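Beta-N-acetylhexosaminidase (Arthrobacter aurescens, PDB 3RCN) probably hydrolyses terminal non-reducing N-acetyl-D-hexosamine residues from N-acetyl-beta-D-hexosaminides, as a member of glycoside hydrolase family 20. Local coordinates at residues 8-13 / 106-111; 80-85 / 102-107; 147-152 / 275-280; 180-185 / 191-196; 228-233 / 304-309. All coordinates share one frame; numbering follows the deposited sequence.

Interaction 1 (8-13 / 106-111)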
# COMPACT_ATOMS: atom_id res chain seq x y z
N HIS A 8 17.90 10.89 24.40
CA HIS A 8 17.63 10.45 23.03
C HIS A 8 16.16 10.12 22.96
O HIS A 8 15.53 9.83 23.97
CB HIS A 8 18.43 9.20 22.69
CG HIS A 8 17.84 7.95 23.25
ND1 HIS A 8 18.39 7.28 24.32
CD2 HIS A 8 16.73 7.25 22.90
CE1 HIS A 8 17.65 6.22 24.61
NE2 HIS A 8 16.64 6.19 23.76
N GLN A 9 15.59 10.26 21.77
CA GLN A 9 14.23 9.81 21.49
C GLN A 9 13.98 8.48 20.76
O GLN A 9 12.87 8.22 20.31
CB GLN A 9 13.33 10.96 21.07
CG GLN A 9 13.29 11.98 22.19
CD GLN A 9 12.43 13.17 21.89
OE1 GLN A 9 12.55 13.81 20.84
NE2 GLN A 9 11.54 13.50 22.83
N LEU A 10 15.05 7.72 20.54
CA LEU A 10 15.00 6.41 19.87
C LEU A 10 14.03 5.38 20.46
O LEU A 10 14.01 5.16 21.67
CB LEU A 10 16.39 5.79 19.88
CG LEU A 10 17.50 6.71 19.38
CD1 LEU A 10 18.82 6.12 19.73
CD2 LEU A 10 17.37 6.90 17.87
N ILE A 11 13.25 4.74 19.60
CA ILE A 11 12.53 3.54 20.00
C ILE A 11 12.75 2.46 18.95
O ILE A 11 12.62 2.72 17.75
CB ILE A 11 11.01 3.82 20.05
CG1 ILE A 11 10.66 4.72 21.23
CG2 ILE A 11 10.21 2.55 20.12
CD1 ILE A 11 9.22 5.17 21.21
N PRO A 12 13.02 1.22 19.39
CA PRO A 12 13.30 0.78 20.77
C PRO A 12 14.55 1.46 21.34
O PRO A 12 15.50 1.69 20.61
CB PRO A 12 13.61 -0.72 20.62
CG PRO A 12 13.17 -1.09 19.23
CD PRO A 12 13.27 0.15 18.40
N ALA A 13 14.55 1.76 22.63
CA ALA A 13 15.73 2.34 23.28
C ALA A 13 16.92 1.39 23.21
O ALA A 13 16.79 0.23 23.56
CB ALA A 13 15.42 2.67 24.73
N LEU A 106 18.73 6.12 10.72
CA LEU A 106 17.58 6.82 10.17
C LEU A 106 16.82 7.58 11.25
O LEU A 106 16.43 8.73 11.03
CB LEU A 106 16.64 5.87 9.45
CG LEU A 106 17.24 5.27 8.18
CD1 LEU A 106 16.13 4.62 7.38
CD2 LEU A 106 17.95 6.32 7.35
N GLN A 107 16.59 6.94 12.39
CA GLN A 107 15.96 7.64 13.51
C GLN A 107 16.76 8.87 13.95
O GLN A 107 16.17 9.91 14.25
CB GLN A 107 15.72 6.70 14.69
CG GLN A 107 14.77 5.56 14.40
CD GLN A 107 14.13 5.00 15.65
OE1 GLN A 107 14.53 5.32 16.77
NE2 GLN A 107 13.11 4.17 15.46
N LEU A 108 18.08 8.76 13.95
CA LEU A 108 18.95 9.89 14.29
C LEU A 108 18.84 11.09 13.31
O LEU A 108 18.99 12.25 13.71
CB LEU A 108 20.41 9.44 14.42
CG LEU A 108 20.84 8.70 15.68
CD1 LEU A 108 22.29 8.31 15.57
CD2 LEU A 108 20.61 9.54 16.93
N LEU A 109 18.59 10.80 12.04
CA LEU A 109 18.42 11.84 11.03
C LEU A 109 17.06 12.54 11.09
O LEU A 109 16.92 13.66 10.60
CB LEU A 109 18.65 11.29 9.62
CG LEU A 109 20.06 10.77 9.33
CD1 LEU A 109 20.05 9.75 8.21
CD2 LEU A 109 21.02 11.90 9.01
N GLY A 110 16.07 11.87 11.68
CA GLY A 110 14.73 12.42 11.81
C GLY A 110 13.71 11.79 10.88
O GLY A 110 14.08 11.08 9.95
N PRO A 111 12.41 12.06 11.12
CA PRO A 111 11.31 11.42 10.39
C PRO A 111 11.36 11.59 8.87
O PRO A 111 10.80 10.73 8.17
CB PRO A 111 10.06 12.12 10.94
CG PRO A 111 10.46 12.60 12.28
CD PRO A 111 11.90 13.01 12.12

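Interaction 2 (80-85 / 102-107)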
# COMPACT_ATOMS: atom_id res chain seq x y z
N TYR A 80 25.15 -4.25 17.22
CA TYR A 80 25.94 -3.26 16.51
C TYR A 80 26.44 -2.16 17.44
O TYR A 80 25.94 -1.97 18.55
CB TYR A 80 25.12 -2.62 15.38
CG TYR A 80 24.05 -1.73 15.93
CD1 TYR A 80 22.79 -2.24 16.22
CD2 TYR A 80 24.31 -0.40 16.21
CE1 TYR A 80 21.81 -1.45 16.76
CE2 TYR A 80 23.32 0.41 16.76
CZ TYR A 80 22.07 -0.13 17.02
OH TYR A 80 21.08 0.65 17.55
N ARG A 81 27.44 -1.44 16.96
CA ARG A 81 27.92 -0.24 17.62
C ARG A 81 27.81 0.89 16.60
O ARG A 81 28.11 0.70 15.42
CB ARG A 81 29.37 -0.45 18.06
CG ARG A 81 29.85 0.52 19.11
CD ARG A 81 31.18 0.06 19.70
NE ARG A 81 32.18 -0.17 18.66
CZ ARG A 81 32.68 -1.36 18.34
NH1 ARG A 81 32.28 -2.44 18.99
NH2 ARG A 81 33.59 -1.47 17.37
N LEU A 82 27.35 2.07 17.04
CA LEU A 82 27.21 3.20 16.11
C LEU A 82 27.95 4.45 16.60
O LEU A 82 27.72 4.95 17.70
CB LEU A 82 25.74 3.50 15.81
CG LEU A 82 25.35 4.86 15.22
CD1 LEU A 82 26.25 5.25 14.08
CD2 LEU A 82 23.91 4.82 14.75
N GLU A 83 28.84 4.94 15.75
CA GLU A 83 29.75 6.00 16.14
C GLU A 83 29.69 7.18 15.18
O GLU A 83 29.83 7.02 13.97
CB GLU A 83 31.18 5.44 16.20
CG GLU A 83 32.20 6.42 16.70
CD GLU A 83 31.90 6.89 18.11
OE1 GLU A 83 31.42 6.07 18.92
OE2 GLU A 83 32.14 8.09 18.39
N VAL A 84 29.48 8.37 15.74
CA VAL A 84 29.40 9.61 14.95
C VAL A 84 30.56 10.58 15.28
O VAL A 84 30.73 11.03 16.41
CB VAL A 84 28.04 10.29 15.14
CG1 VAL A 84 27.70 11.14 13.92
CG2 VAL A 84 26.97 9.24 15.36
N SER A 85 31.27 10.95 14.23
CA SER A 85 32.67 11.40 14.24
C SER A 85 32.81 12.28 13.01
O SER A 85 31.84 12.88 12.57
CB SER A 85 33.64 10.24 14.14
OG SER A 85 33.74 9.55 15.37
N ALA A 102 21.74 0.72 10.86
CA ALA A 102 21.13 1.54 9.83
C ALA A 102 19.81 2.13 10.27
O ALA A 102 19.55 3.32 10.05
CB ALA A 102 20.94 0.73 8.54
N GLN A 103 18.95 1.32 10.89
CA GLN A 103 17.66 1.82 11.36
C GLN A 103 17.87 2.88 12.43
O GLN A 103 17.25 3.93 12.40
CB GLN A 103 16.78 0.70 11.90
CG GLN A 103 16.48 -0.36 10.87
CD GLN A 103 15.36 0.02 9.92
OE1 GLN A 103 14.71 1.06 10.08
NE2 GLN A 103 15.13 -0.82 8.93
N THR A 104 18.77 2.61 13.37
CA THR A 104 19.06 3.59 14.39
C THR A 104 19.58 4.90 13.79
O THR A 104 19.31 5.99 14.31
CB THR A 104 20.05 3.05 15.40
OG1 THR A 104 19.43 1.96 16.09
CG2 THR A 104 20.42 4.12 16.39
N LEU A 105 20.31 4.79 12.69
CA LEU A 105 20.80 5.96 11.98
C LEU A 105 19.63 6.78 11.45
O LEU A 105 19.52 7.97 11.71
CB LEU A 105 21.68 5.53 10.81
CG LEU A 105 22.42 6.68 10.16
CD1 LEU A 105 23.48 7.16 11.14
CD2 LEU A 105 23.05 6.27 8.84
N LEU A 106 18.73 6.12 10.72
CA LEU A 106 17.58 6.82 10.17
C LEU A 106 16.82 7.58 11.25
O LEU A 106 16.43 8.73 11.03
CB LEU A 106 16.64 5.87 9.45
CG LEU A 106 17.24 5.27 8.18
CD1 LEU A 106 16.13 4.62 7.38
CD2 LEU A 106 17.95 6.32 7.35
N GLN A 107 16.59 6.94 12.39
CA GLN A 107 15.96 7.64 13.51
C GLN A 107 16.76 8.87 13.95
O GLN A 107 16.17 9.91 14.25
CB GLN A 107 15.72 6.70 14.69
CG GLN A 107 14.77 5.56 14.40
CD GLN A 107 14.13 5.00 15.65
OE1 GLN A 107 14.53 5.32 16.77
NE2 GLN A 107 13.11 4.17 15.46

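Interaction 3 (147-152 / 275-280)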
# COMPACT_ATOMS: atom_id res chain seq x y z
N VAL A 147 -3.95 -13.06 7.72
CA VAL A 147 -4.46 -12.74 6.40
C VAL A 147 -5.54 -13.71 5.94
O VAL A 147 -6.01 -13.66 4.81
CB VAL A 147 -3.35 -12.63 5.38
CG1 VAL A 147 -2.28 -11.68 5.89
CG2 VAL A 147 -2.77 -14.01 5.09
N ALA A 148 -5.88 -14.66 6.79
CA ALA A 148 -6.90 -15.64 6.45
C ALA A 148 -8.28 -15.02 6.63
O ALA A 148 -9.17 -15.21 5.80
CB ALA A 148 -6.74 -16.91 7.30
N ARG A 149 -8.47 -14.29 7.73
CA ARG A 149 -9.76 -13.70 8.01
C ARG A 149 -10.05 -12.52 7.05
O ARG A 149 -11.09 -12.50 6.39
CB ARG A 149 -9.86 -13.30 9.47
CG ARG A 149 -10.36 -14.41 10.38
CD ARG A 149 -9.49 -15.68 10.32
NE ARG A 149 -9.95 -16.67 11.29
CZ ARG A 149 -9.50 -16.78 12.53
NH1 ARG A 149 -8.55 -15.97 12.97
NH2 ARG A 149 -10.00 -17.70 13.35
N HIS A 150 -9.13 -11.57 6.97
CA HIS A 150 -9.18 -10.54 5.93
C HIS A 150 -7.89 -10.49 5.12
O HIS A 150 -6.80 -10.25 5.65
CB HIS A 150 -9.55 -9.17 6.50
CG HIS A 150 -11.00 -9.06 6.83
ND1 HIS A 150 -11.48 -9.22 8.12
CD2 HIS A 150 -12.08 -8.88 6.04
CE1 HIS A 150 -12.80 -9.12 8.10
NE2 HIS A 150 -13.19 -8.91 6.86
N PHE A 151 -8.06 -10.74 3.82
CA PHE A 151 -6.95 -10.75 2.89
C PHE A 151 -6.31 -9.38 2.84
O PHE A 151 -7.00 -8.38 2.65
CB PHE A 151 -7.44 -11.15 1.51
CG PHE A 151 -6.41 -11.03 0.45
CD1 PHE A 151 -5.37 -11.96 0.37
CD2 PHE A 151 -6.46 -9.99 -0.47
CE1 PHE A 151 -4.41 -11.85 -0.61
CE2 PHE A 151 -5.49 -9.87 -1.46
CZ PHE A 151 -4.46 -10.80 -1.53
N MSE A 152 -5.00 -9.33 3.03
CA MSE A 152 -4.29 -8.07 2.91
C MSE A 152 -3.55 -8.00 1.57
O MSE A 152 -2.72 -8.85 1.26
CB MSE A 152 -3.32 -7.85 4.07
CG MSE A 152 -2.60 -6.52 3.97
SE MSE A 152 -1.50 -6.00 5.49
CE MSE A 152 -2.95 -5.56 6.74
N THR A 275 -18.58 -18.31 6.62
CA THR A 275 -18.85 -16.87 6.65
C THR A 275 -18.86 -16.19 8.03
O THR A 275 -19.09 -14.98 8.13
CB THR A 275 -20.15 -16.50 5.89
OG1 THR A 275 -21.28 -16.93 6.63
CG2 THR A 275 -20.16 -17.15 4.53
N ARG A 276 -18.60 -16.95 9.10
CA ARG A 276 -18.68 -16.38 10.44
C ARG A 276 -17.41 -16.61 11.23
O ARG A 276 -16.53 -17.37 10.80
CB ARG A 276 -19.89 -16.90 11.22
CG ARG A 276 -20.05 -18.41 11.19
CD ARG A 276 -20.77 -18.92 12.42
NE ARG A 276 -19.91 -18.90 13.61
CZ ARG A 276 -20.17 -19.58 14.72
NH1 ARG A 276 -21.26 -20.33 14.81
NH2 ARG A 276 -19.33 -19.52 15.75
N TRP A 277 -17.29 -15.91 12.35
CA TRP A 277 -16.13 -16.07 13.23
C TRP A 277 -16.33 -17.18 14.27
O TRP A 277 -17.37 -17.82 14.32
CB TRP A 277 -15.81 -14.74 13.92
CG TRP A 277 -15.88 -13.52 12.98
CD1 TRP A 277 -16.58 -12.37 13.20
CD2 TRP A 277 -15.25 -13.36 11.69
NE1 TRP A 277 -16.42 -11.51 12.14
CE2 TRP A 277 -15.62 -12.09 11.20
CE3 TRP A 277 -14.42 -14.16 10.91
CZ2 TRP A 277 -15.18 -11.61 9.97
CZ3 TRP A 277 -13.99 -13.69 9.68
CH2 TRP A 277 -14.37 -12.42 9.22
N GLY A 278 -15.30 -17.38 15.09
CA GLY A 278 -15.39 -18.26 16.24
C GLY A 278 -14.85 -19.65 15.99
O GLY A 278 -14.10 -19.86 15.04
N ILE A 279 -15.23 -20.59 16.84
CA ILE A 279 -14.72 -21.95 16.73
C ILE A 279 -15.65 -22.86 15.93
O ILE A 279 -16.86 -22.93 16.16
CB ILE A 279 -14.41 -22.55 18.12
CG1 ILE A 279 -13.39 -21.67 18.85
CG2 ILE A 279 -13.87 -23.98 17.99
CD1 ILE A 279 -13.01 -22.20 20.22
N ASN A 280 -15.06 -23.54 14.95
CA ASN A 280 -15.79 -24.41 14.05
C ASN A 280 -15.81 -25.87 14.52
O ASN A 280 -14.77 -26.47 14.78
CB ASN A 280 -15.15 -24.33 12.66
CG ASN A 280 -16.14 -24.62 11.56
OD1 ASN A 280 -17.23 -25.12 11.81
ND2 ASN A 280 -15.76 -24.30 10.34
O HOH W 1 -12.65 -19.73 12.74

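Interaction 4 (180-185 / 191-196)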
# COMPACT_ATOMS: atom_id res chain seq x y z
N GLN A 180 -12.34 -19.28 7.18
CA GLN A 180 -12.94 -18.21 6.38
C GLN A 180 -12.21 -17.84 5.09
O GLN A 180 -12.62 -16.93 4.40
CB GLN A 180 -13.15 -16.97 7.24
CG GLN A 180 -13.99 -17.26 8.48
CD GLN A 180 -13.17 -17.68 9.69
OE1 GLN A 180 -11.96 -17.95 9.59
NE2 GLN A 180 -13.82 -17.74 10.84
N GLY A 181 -11.11 -18.53 4.80
CA GLY A 181 -10.42 -18.40 3.53
C GLY A 181 -9.06 -19.09 3.55
O GLY A 181 -8.50 -19.33 4.61
N TRP A 182 -8.52 -19.36 2.36
CA TRP A 182 -7.22 -19.98 2.14
C TRP A 182 -6.43 -19.07 1.17
O TRP A 182 -6.85 -18.85 0.03
CB TRP A 182 -7.42 -21.38 1.54
CG TRP A 182 -6.12 -22.10 1.22
CD1 TRP A 182 -5.25 -21.80 0.21
CD2 TRP A 182 -5.57 -23.23 1.91
NE1 TRP A 182 -4.19 -22.67 0.24
CE2 TRP A 182 -4.36 -23.56 1.27
CE3 TRP A 182 -5.98 -24.00 3.01
CZ2 TRP A 182 -3.55 -24.62 1.69
CZ3 TRP A 182 -5.18 -25.05 3.43
CH2 TRP A 182 -3.97 -25.35 2.77
N ARG A 183 -5.31 -18.51 1.63
CA ARG A 183 -4.62 -17.46 0.87
C ARG A 183 -3.44 -17.92 0.02
O ARG A 183 -2.82 -17.12 -0.67
CB ARG A 183 -4.14 -16.35 1.80
CG ARG A 183 -5.21 -15.73 2.66
CD ARG A 183 -6.42 -15.32 1.87
NE ARG A 183 -7.47 -14.84 2.75
CZ ARG A 183 -8.75 -14.78 2.40
NH1 ARG A 183 -9.11 -15.16 1.19
NH2 ARG A 183 -9.67 -14.35 3.26
N MSE A 184 -3.10 -19.19 0.07
CA MSE A 184 -1.90 -19.60 -0.64
C MSE A 184 -2.17 -20.51 -1.83
O MSE A 184 -2.77 -21.57 -1.71
CB MSE A 184 -0.91 -20.24 0.32
CG MSE A 184 0.40 -20.55 -0.36
SE MSE A 184 1.55 -21.74 0.66
CE MSE A 184 3.00 -21.89 -0.64
N GLN A 185 -1.71 -20.07 -2.99
CA GLN A 185 -1.90 -20.84 -4.21
C GLN A 185 -1.04 -22.10 -4.18
O GLN A 185 0.17 -22.03 -3.94
CB GLN A 185 -1.54 -19.97 -5.41
CG GLN A 185 -1.28 -20.73 -6.68
CD GLN A 185 -0.77 -19.80 -7.77
OE1 GLN A 185 -1.51 -19.44 -8.70
NE2 GLN A 185 0.51 -19.40 -7.66
N LYS A 191 -8.16 -25.71 -6.59
CA LYS A 191 -9.41 -25.27 -5.96
C LYS A 191 -9.17 -24.61 -4.62
O LYS A 191 -10.06 -23.92 -4.10
CB LYS A 191 -10.39 -26.43 -5.76
CG LYS A 191 -10.79 -27.16 -7.02
CD LYS A 191 -11.84 -26.40 -7.78
CE LYS A 191 -12.34 -27.24 -8.94
NZ LYS A 191 -12.46 -28.66 -8.52
N LEU A 192 -8.01 -24.84 -4.02
CA LEU A 192 -7.71 -24.22 -2.73
C LEU A 192 -7.92 -22.72 -2.84
O LEU A 192 -8.51 -22.09 -1.96
CB LEU A 192 -6.29 -24.55 -2.26
CG LEU A 192 -6.21 -25.93 -1.58
CD1 LEU A 192 -4.81 -26.24 -1.03
CD2 LEU A 192 -7.27 -26.08 -0.48
N THR A 193 -7.36 -22.14 -3.91
CA THR A 193 -7.61 -20.75 -4.22
C THR A 193 -8.91 -20.47 -5.01
O THR A 193 -9.64 -19.54 -4.68
CB THR A 193 -6.39 -20.09 -4.85
OG1 THR A 193 -5.99 -20.83 -6.01
CG2 THR A 193 -5.24 -20.06 -3.84
N GLU A 194 -9.21 -21.29 -6.02
CA GLU A 194 -10.40 -21.05 -6.84
C GLU A 194 -11.69 -21.03 -6.01
O GLU A 194 -12.57 -20.21 -6.22
CB GLU A 194 -10.53 -22.09 -7.95
CG GLU A 194 -9.51 -21.97 -9.06
CD GLU A 194 -9.53 -23.17 -10.00
OE1 GLU A 194 -10.46 -24.01 -9.90
OE2 GLU A 194 -8.60 -23.29 -10.84
N THR A 195 -11.77 -21.95 -5.07
CA THR A 195 -12.92 -22.09 -4.19
C THR A 195 -12.58 -21.50 -2.83
O THR A 195 -13.31 -20.65 -2.33
CB THR A 195 -13.43 -23.56 -4.12
OG1 THR A 195 -13.95 -23.93 -5.40
CG2 THR A 195 -14.53 -23.72 -3.09
N GLY A 196 -11.54 -22.02 -2.19
CA GLY A 196 -11.14 -21.60 -0.86
C GLY A 196 -10.68 -20.16 -0.64
O GLY A 196 -10.63 -19.70 0.51

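Interaction 5 (228-233 / 304-309)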
# COMPACT_ATOMS: atom_id res chain seq x y z
N GLU A 228 8.27 -13.13 -3.30
CA GLU A 228 8.56 -11.71 -3.12
C GLU A 228 8.50 -11.29 -1.66
O GLU A 228 9.41 -10.65 -1.13
CB GLU A 228 7.62 -10.86 -3.97
CG GLU A 228 7.89 -9.35 -3.90
CD GLU A 228 7.01 -8.51 -4.86
OE1 GLU A 228 6.01 -9.02 -5.39
OE2 GLU A 228 7.32 -7.31 -5.07
N ILE A 229 7.42 -11.66 -0.99
CA ILE A 229 7.25 -11.28 0.40
C ILE A 229 8.38 -11.85 1.25
O ILE A 229 8.92 -11.14 2.12
CB ILE A 229 5.91 -11.77 0.93
CG1 ILE A 229 4.79 -10.86 0.43
CG2 ILE A 229 5.94 -11.79 2.45
CD1 ILE A 229 3.42 -11.47 0.52
N VAL A 230 8.75 -13.11 0.97
CA VAL A 230 9.85 -13.77 1.66
C VAL A 230 11.19 -13.09 1.39
O VAL A 230 11.99 -12.87 2.30
CB VAL A 230 9.94 -15.29 1.30
CG1 VAL A 230 11.24 -15.88 1.82
CG2 VAL A 230 8.76 -16.08 1.85
N ALA A 231 11.45 -12.76 0.12
CA ALA A 231 12.66 -12.02 -0.24
C ALA A 231 12.68 -10.61 0.35
O ALA A 231 13.71 -10.14 0.85
CB ALA A 231 12.82 -11.97 -1.74
N PHE A 232 11.53 -9.94 0.31
CA PHE A 232 11.39 -8.61 0.89
C PHE A 232 11.72 -8.67 2.38
O PHE A 232 12.52 -7.88 2.89
CB PHE A 232 9.97 -8.06 0.63
CG PHE A 232 9.79 -6.59 0.94
CD1 PHE A 232 9.39 -6.17 2.20
CD2 PHE A 232 9.97 -5.64 -0.05
CE1 PHE A 232 9.19 -4.81 2.47
CE2 PHE A 232 9.79 -4.28 0.23
CZ PHE A 232 9.40 -3.87 1.48
N ALA A 233 11.12 -9.63 3.09
CA ALA A 233 11.42 -9.81 4.51
C ALA A 233 12.89 -10.17 4.77
O ALA A 233 13.49 -9.74 5.76
CB ALA A 233 10.51 -10.85 5.10
N ILE A 304 8.68 -22.63 -1.15
CA ILE A 304 8.51 -21.18 -1.08
C ILE A 304 9.18 -20.50 0.12
O ILE A 304 9.89 -19.50 -0.04
CB ILE A 304 7.01 -20.80 -1.07
CG1 ILE A 304 6.26 -21.46 -2.23
CG2 ILE A 304 6.85 -19.29 -1.05
CD1 ILE A 304 6.90 -21.22 -3.58
N PHE A 305 8.93 -21.03 1.32
CA PHE A 305 9.43 -20.48 2.58
C PHE A 305 10.64 -21.25 3.11
O PHE A 305 10.52 -22.41 3.53
CB PHE A 305 8.34 -20.54 3.66
CG PHE A 305 7.08 -19.83 3.30
CD1 PHE A 305 6.10 -20.47 2.55
CD2 PHE A 305 6.87 -18.52 3.70
CE1 PHE A 305 4.93 -19.80 2.21
CE2 PHE A 305 5.71 -17.84 3.35
CZ PHE A 305 4.73 -18.48 2.61
N PRO A 306 11.81 -20.61 3.10
CA PRO A 306 13.09 -21.11 3.63
C PRO A 306 13.13 -21.28 5.16
O PRO A 306 14.04 -21.94 5.65
CB PRO A 306 14.09 -20.04 3.18
CG PRO A 306 13.27 -18.81 3.05
CD PRO A 306 11.95 -19.27 2.51
N SER A 307 12.18 -20.71 5.88
CA SER A 307 12.16 -20.69 7.34
C SER A 307 12.39 -22.06 8.05
O SER A 307 11.74 -23.05 7.71
CB SER A 307 10.82 -20.13 7.79
OG SER A 307 10.59 -20.33 9.18
N PRO A 308 13.29 -22.10 9.05
CA PRO A 308 13.54 -23.35 9.80
C PRO A 308 12.31 -23.88 10.54
O PRO A 308 12.25 -25.07 10.80
CB PRO A 308 14.64 -22.96 10.81
CG PRO A 308 15.22 -21.67 10.28
CD PRO A 308 14.11 -20.98 9.53
N TRP A 309 11.36 -23.01 10.88
CA TRP A 309 10.09 -23.46 11.46
C TRP A 309 8.95 -23.32 10.45
O TRP A 309 8.93 -22.40 9.63
CB TRP A 309 9.71 -22.64 12.70
CG TRP A 309 10.72 -22.64 13.78
CD1 TRP A 309 10.85 -23.56 14.78
CD2 TRP A 309 11.74 -21.66 13.99
NE1 TRP A 309 11.90 -23.21 15.60
CE2 TRP A 309 12.47 -22.05 15.13
CE3 TRP A 309 12.12 -20.50 13.31
CZ2 TRP A 309 13.56 -21.32 15.62
CZ3 TRP A 309 13.21 -19.77 13.79
CH2 TRP A 309 13.91 -20.18 14.94

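Interaction 1 (8-13 / 106-111)
In the family 20 domain 2, Gln107 near the C-terminal end of helix 95-109 holds Ile11 of the loop that leads into strand 16-26. The side-chain amide of Gln107 pairs with the backbone of this one residue, much as a neighbouring strand would. Gln107 OE1 accepts from Ile11 N at 3.2 Å, in the plane of the amide carbonyl and on a lone pair. Gln107 NE2 donates to Ile11 O at 2.8 Å, with NE2 tilted 20° out of the Ile11 carbonyl plane. The two bonds together fix the rotation of the amide group. They also satisfy both polar backbone atoms of Ile11, just ahead of the cis peptide bond to Pro12. The Gln107 chain is extended beyond CG, which carries the amide across to the loop. Leu10 packs beside this link. Its CD2 lies 3.6 Å from Gln107 CB, and Leu10 CA sits 3.3 Å from Gln107 OE1. Further along, Leu10 CD2 meets Leu108 CD2 at 4.3 Å. Gly110 ends the helix with positive phi. Helix 491-508 covers the loop: Gln9 packs on Ala501 and Ile11 on Arg497, while Arg505 bonds to Gln9 O and touches Gln107. On the helix side, Leu108 rests on Val130 of strand 125-134, and Leu106 and Leu109 lean on helix 39-53.

Interaction 2 (80-85 / 102-107)
Tyr80 and Thr104 supply the polar link between strand 80-84 and helix 95-109. Tyr80 OH and Thr104 OG1 are 2.6 Å apart and hydrogen-bonded, and either could be the donor. Thr104 OG1 also bonds to Lys168 NZ, so this buried hydroxyl bonds to both groups. A weak bond joins Tyr80 OH to Asp134 OD2. The apolar part comes from Leu82. Its CD2 lies 3.9 Å from Thr104 CG2, the two side chains running past each other in opposite directions. The same methyl reaches Leu105 CD1 at 4.3 Å. The first torsion of Thr104 (chi1 -65°) divides its work: OG1 meets the tyrosine, and CG2, anti to the backbone N, meets the leucine. Strand and helix segments approach to 9.6 Å between axes, their directions 37° apart. This is a helix laid over one face of a mixed beta-sheet, the alpha-beta half sandwich of this domain.

Interaction 3 (147-152 / 275-280)
Trp277 O is gripped side-on by the guanidinium of Arg276, the residue before it. Arg276 NE donates at 2.8 Å to Trp277 O, and Arg276 NH2 at 3.0 Å to the same atom. The oxygen lies in the guanidinium plane, where both nitrogens can donate to it. The indole of Trp277 then makes the contact across to loop 147-152. Its CZ3 touches Arg149 CG at 3.8 Å, while the guanidinium and indole planes stand 81° apart. Its CH2 meets His150 CE1 at 3.8 Å, the rings obliquely set. These loops belong to the alpha-beta barrel of the catalytic domain, and 147-152 follows barrel strand 140-146. The Arg149 side chain is about 6 Å from that of Glu316, the predicted proton donor. A glycerol, probably from the crystallisation liquor, lies beside Arg149. An alanine at Trp277 takes away the indole and would probably leave a gap beside Arg149 CG and His150 CE1. The polar end of Arg149 is held by Asp146 through a salt bridge and by Gln180, which bonds to NE. His150 ND1 bonds to Ser458 O. A water links the loops more loosely, 2.7 Å from Gly278 O and weakly bonded to Arg149 NH2.

Interaction 4 (180-185 / 191-196)
Gly181 starts the contact with its CA 3.3 Å from Gly196 O, a CA-H...O approach. Next, Trp182 N donates to the same oxygen, Gly196 O, at 2.8 Å. The nitrogen lies well above the carbonyl plane, not on a lone pair. The Trp182 side chain, with CG anti to the backbone N (chi1 178°), places the indole against helix 191-194. Leu192 CB sits over the five-membered ring in a CH-pi contact, 3.9 Å from its centroid. Leu192 CD1 lies over the same face near the rim, nearest to Trp182 CZ2. At the ring's edge, Trp182 NE1 donates to Met184 O at 2.7 Å. Met184 O lies in the indole plane and accepts on a lone pair, which fixes the ring's rotation. A phenylalanine in place of Trp182 would probably leave Met184 O without this donor and Leu192 with less ring to cover. Met184 O also lies 3.6 Å from Thr193 CG2. The same methyl meets Gln185 CA at 3.4 Å. Around the contact, the short, weakly bonded strand 181-182 pairs antiparallel with barrel strand 171-178. Trp182 and Leu192 both pack on Ala253 of helix 251-256, and Leu192 also touches Phe293 of helix 288-304, whose Val301 meets Met184.

Interaction 5 (228-233 / 304-309)
Val230 carries the contact from helix 223-235, its two methyls meeting different residues of the turn after helix 288-304. The tight part is hydrophobic. Val230 CG2 lies 3.6 Å from Phe305 CD2, meeting the ring obliquely. Val230 CG1 lies 3.5 Å from Pro306 CD, with the two side chains passing in opposite directions. The first torsion (chi1 169°) sets CG1 anti to the backbone N and CG2 beside it, which is how the branches split between proline and phenylalanine. Behind this, Ile304 CG2 lies over one face of the Phe305 ring, toward its rim, 3.7 Å above the plane. The loose side is at Pro306. It is exposed to solvent in the assembly, and Val230 is partly exposed. Phe305, by contrast, is buried. Beyond the proline the turn is held by polar bonds: Ser307 OG donates to Trp309 O at 2.7 Å, and Arg360 NH1 bonds to both Phe305 O and Ser307 O. Within the barrel, Phe305 packs on Val240 and Pro242 of strand 239-243, just before the chain enters strand 309-313. Helix 223-235 also packs through Ile229 and Phe232 on helix 154-166, and its Glu228 makes a salt bridge to Arg115 of the second subunit.

How the interactions relate
Interactions 1 and 2 come first along the chain. Both use helix 95-109 of domain 2, share Leu106 and Gln107, and have centres about 9 Å apart. Interactions 3, 4 and 5 lie in the catalytic alpha-beta barrel. Interaction 4 is nested in the loop closed by interaction 3, and their centres are about 12 Å apart. Gln180 bonds to Arg149 and to Arg276 O, and Arg183 to Val147 O. This joins interaction 4 to the loop holding Arg149, the residue near the predicted proton donor. Met184 of interaction 4 packs on Ile304 and Phe305 of interaction 5, about 20 Å away between centres. The centres of interactions 1 and 3 are about 37 Å apart, on opposite sides of the chain's centre.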